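Local coordinates for protein dally-like, isoform A (Drosophila melanogaster, PDB 6XTZ) that binds Wnt and Hedgehog family proteins as a glypican, probably at the cell surface, and shields the Wnt palmitoleate to let signalling act at a distance, at residues Ala93-Ser98 against Glu127-Phe132. The protein carries 5 engineered substitutions. Sequence-based numbering, arbitrary orientation.
Sequences ALLKES and ELETYF. With O18 (O-palmitoleoyl serine), chain H.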
loop_
_atom_site.group_PDB
_atom_site.type_symbol
_atom_site.label_atom_id
_atom_site.label_comp_id
_atom_site.label_asym_id
_atom_site.label_seq_id
_atom_site.Cartn_x
_atom_site.Cartn_y
_atom_site.Cartn_z
ATOM N N ALA A 93 17.492 8.068 -10.202
ATOM C CA ALA A 93 18.933 8.242 -10.339
ATOM C C ALA A 93 19.553 7.097 -11.128
ATOM O O ALA A 93 20.454 7.314 -11.946
ATOM C CB ALA A 93 19.580 8.358 -8.962
ATOM N N LEU A 94 19.083 5.869 -10.893
ATOM C CA LEU A 94 19.568 4.731 -11.665
ATOM C C LEU A 94 19.272 4.901 -13.148
ATOM O O LEU A 94 20.068 4.478 -13.996
ATOM C CB LEU A 94 18.936 3.442 -11.139
ATOM C CG LEU A 94 19.514 2.125 -11.656
ATOM C CD1 LEU A 94 20.906 1.890 -11.087
ATOM C CD2 LEU A 94 18.585 0.968 -11.321
ATOM N N LEU A 95 18.143 5.533 -13.477
ATOM C CA LEU A 95 17.779 5.747 -14.872
ATOM C C LEU A 95 18.702 6.767 -15.530
ATOM O O LEU A 95 19.208 6.539 -16.635
ATOM C CB LEU A 95 16.322 6.201 -14.957
ATOM C CG LEU A 95 15.472 5.689 -16.115
ATOM C CD1 LEU A 95 15.524 4.173 -16.179
ATOM C CD2 LEU A 95 14.038 6.166 -15.948
ATOM N N LYS A 96 18.932 7.900 -14.861
ATOM C CA LYS A 96 19.799 8.933 -15.421
ATOM C C LYS A 96 21.239 8.451 -15.535
ATOM O O LYS A 96 21.931 8.766 -16.510
ATOM C CB LYS A 96 19.721 10.200 -14.568
ATOM C CG LYS A 96 18.392 10.935 -14.660
ATOM C CD LYS A 96 18.316 12.071 -13.651
ATOM C CE LYS A 96 17.174 13.024 -13.969
ATOM N NZ LYS A 96 15.856 12.336 -14.015
ATOM N N GLU A 97 21.711 7.689 -14.545
ATOM C CA GLU A 97 23.064 7.150 -14.609
ATOM C C GLU A 97 23.212 6.138 -15.738
ATOM O O GLU A 97 24.312 5.965 -16.273
ATOM C CB GLU A 97 23.439 6.512 -13.271
ATOM C CG GLU A 97 23.665 7.513 -12.147
ATOM C CD GLU A 97 23.768 6.852 -10.784
ATOM O OE1 GLU A 97 23.195 7.393 -9.814
ATOM O OE2 GLU A 97 24.418 5.790 -10.685
ATOM N N SER A 98 22.122 5.468 -16.113
ATOM C CA SER A 98 22.195 4.500 -17.200
ATOM C C SER A 98 22.320 5.194 -18.548
ATOM O O SER A 98 23.106 4.764 -19.397
ATOM C CB SER A 98 20.970 3.588 -17.173
ATOM O OG SER A 98 20.930 2.845 -15.971
ATOM N N GLU A 127 11.584 9.321 -23.148
ATOM C CA GLU A 127 10.243 8.769 -22.988
ATOM C C GLU A 127 10.175 7.830 -21.791
ATOM O O GLU A 127 9.176 7.815 -21.063
ATOM C CB GLU A 127 9.815 8.040 -24.262
ATOM C CG GLU A 127 9.745 8.916 -25.504
ATOM C CD GLU A 127 8.449 9.702 -25.607
ATOM O OE1 GLU A 127 7.673 9.723 -24.626
ATOM O OE2 GLU A 127 8.204 10.296 -26.678
ATOM N N LEU A 128 11.228 7.038 -21.572
ATOM C CA LEU A 128 11.235 6.118 -20.440
ATOM C C LEU A 128 11.269 6.870 -19.116
ATOM O O LEU A 128 10.576 6.494 -18.165
ATOM C CB LEU A 128 12.422 5.163 -20.546
ATOM C CG LEU A 128 12.378 4.151 -21.691
ATOM C CD1 LEU A 128 13.635 3.297 -21.688
ATOM C CD2 LEU A 128 11.136 3.284 -21.586
ATOM N N GLU A 129 12.073 7.933 -19.036
ATOM C CA GLU A 129 12.103 8.746 -17.825
ATOM C C GLU A 129 10.763 9.430 -17.590
ATOM O O GLU A 129 10.309 9.547 -16.447
ATOM C CB GLU A 129 13.220 9.785 -17.913
ATOM C CG GLU A 129 14.616 9.201 -18.034
ATOM C CD GLU A 129 15.683 10.273 -18.103
ATOM O OE1 GLU A 129 15.413 11.409 -17.659
ATOM O OE2 GLU A 129 16.790 9.983 -18.604
ATOM N N THR A 130 10.117 9.889 -18.664
ATOM C CA THR A 130 8.826 10.551 -18.521
ATOM C C THR A 130 7.758 9.577 -18.040
ATOM O O THR A 130 6.899 9.947 -17.231
ATOM C CB THR A 130 8.413 11.194 -19.845
ATOM O OG1 THR A 130 9.410 12.142 -20.247
ATOM C CG2 THR A 130 7.078 11.909 -19.704
ATOM N N TYR A 131 7.799 8.326 -18.508
ATOM C CA TYR A 131 6.809 7.354 -18.054
ATOM C C TYR A 131 6.936 7.098 -16.559
ATOM O O TYR A 131 5.934 7.086 -15.834
ATOM C CB TYR A 131 6.928 6.034 -18.817
ATOM C CG TYR A 131 6.050 4.980 -18.180
ATOM C CD1 TYR A 131 4.674 5.004 -18.359
ATOM C CD2 TYR A 131 6.587 3.997 -17.356
ATOM C CE1 TYR A 131 3.858 4.065 -17.759
ATOM C CE2 TYR A 131 5.777 3.054 -16.748
ATOM C CZ TYR A 131 4.413 3.093 -16.955
ATOM O OH TYR A 131 3.600 2.160 -16.358
ATOM N N PHE A 132 8.160 6.866 -16.078
ATOM C CA PHE A 132 8.331 6.602 -14.654
ATOM C C PHE A 132 7.941 7.809 -13.816
ATOM O O PHE A 132 7.533 7.656 -12.659
ATOM C CB PHE A 132 9.770 6.189 -14.348
ATOM C CG PHE A 132 9.987 5.790 -12.916
ATOM C CD1 PHE A 132 9.541 4.563 -12.453
ATOM C CD2 PHE A 132 10.618 6.647 -12.028
ATOM C CE1 PHE A 132 9.727 4.192 -11.134
ATOM C CE2 PHE A 132 10.811 6.281 -10.708
ATOM C CZ PHE A 132 10.365 5.052 -10.261
HETATM C CA O18 H . 23.943 -2.074 -11.939
HETATM C CB O18 H . 24.143 -1.054 -13.048
HETATM C C1 O18 H . 23.308 -0.901 -15.258
HETATM C C2 O18 H . 22.081 -1.010 -16.112
HETATM C C3 O18 H . 20.874 -0.274 -15.545
HETATM C C4 O18 H . 19.725 -0.184 -16.538
HETATM C C5 O18 H . 18.558 0.670 -16.070
HETATM C C6 O18 H . 17.491 0.885 -17.134
HETATM C C7 O18 H . 17.994 1.592 -18.381
HETATM C C8 O18 H . 16.933 1.775 -19.464
HETATM C C9 O18 H . 16.441 0.482 -20.037
HETATM C C10 O18 H . 16.660 0.040 -21.260
HETATM C C11 O18 H . 17.451 0.734 -22.325
HETATM C C12 O18 H . 17.202 0.173 -23.723
HETATM C C13 O18 H . 18.069 0.804 -24.802
HETATM C C14 O18 H . 17.791 0.293 -26.208
HETATM C C15 O18 H . 18.014 -1.195 -26.389
HETATM C C16 O18 H . 17.820 -1.655 -27.818
HETATM C C O18 H . 22.755 -1.503 -11.166
HETATM N N O18 H . 23.642 -3.393 -12.469
HETATM O OG O18 H . 23.037 -1.145 -13.975
HETATM O O11 O18 H . 24.404 -0.629 -15.667
HETATM O O O18 H . 22.808 -1.376 -9.945
#
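The carboxylate of E129 meets the ammonium group of K96 obliquely, above its plane and beyond OE1: NZ of K96 stands 3.8 Å from OE1 of E129, a long salt bridge. The other oxygen, OE2, is engaged by NE of R99, one turn further along helix 51-110, so each oxygen has its own cationic partner. The K96 chain crosses that of E129 at about a right angle, and a bend at chi4 (58°) turns its ammonium group toward the acid. The other flat group, the ring of F132, meets that of F91 with inclined planes.

Beneath this polar layer, the side chains of L95 and E129 lie alongside one another, pointing oppositely, with CD2 of L95 resting 3.7 Å from CG of E129. The chi1 of L95, -142°, off a staggered position, points CD2 to helix 118-134 and CD1 to the lipid, where it meets C6 at 3.9 Å. F197 of helix 185-216 also touches this leucine. An alanine in its place would probably strip CG of E129 of this methyl and open a gap beside C6 of the acyl chain.

L94 and S98 line the same pocket. OG of S98 donates to O of L94 at 2.7 Å. The same OG of S98 lies 3.1 Å from C3 of O18.

The segment axes run antiparallel (177°), 10.7 Å apart at their closest. This spacing leaves room for L95 to fill the interface, with the lipid running along the side opposite the charges; the R99-E129 pair, with the long K96-E129 one, links the helices at the outer margin.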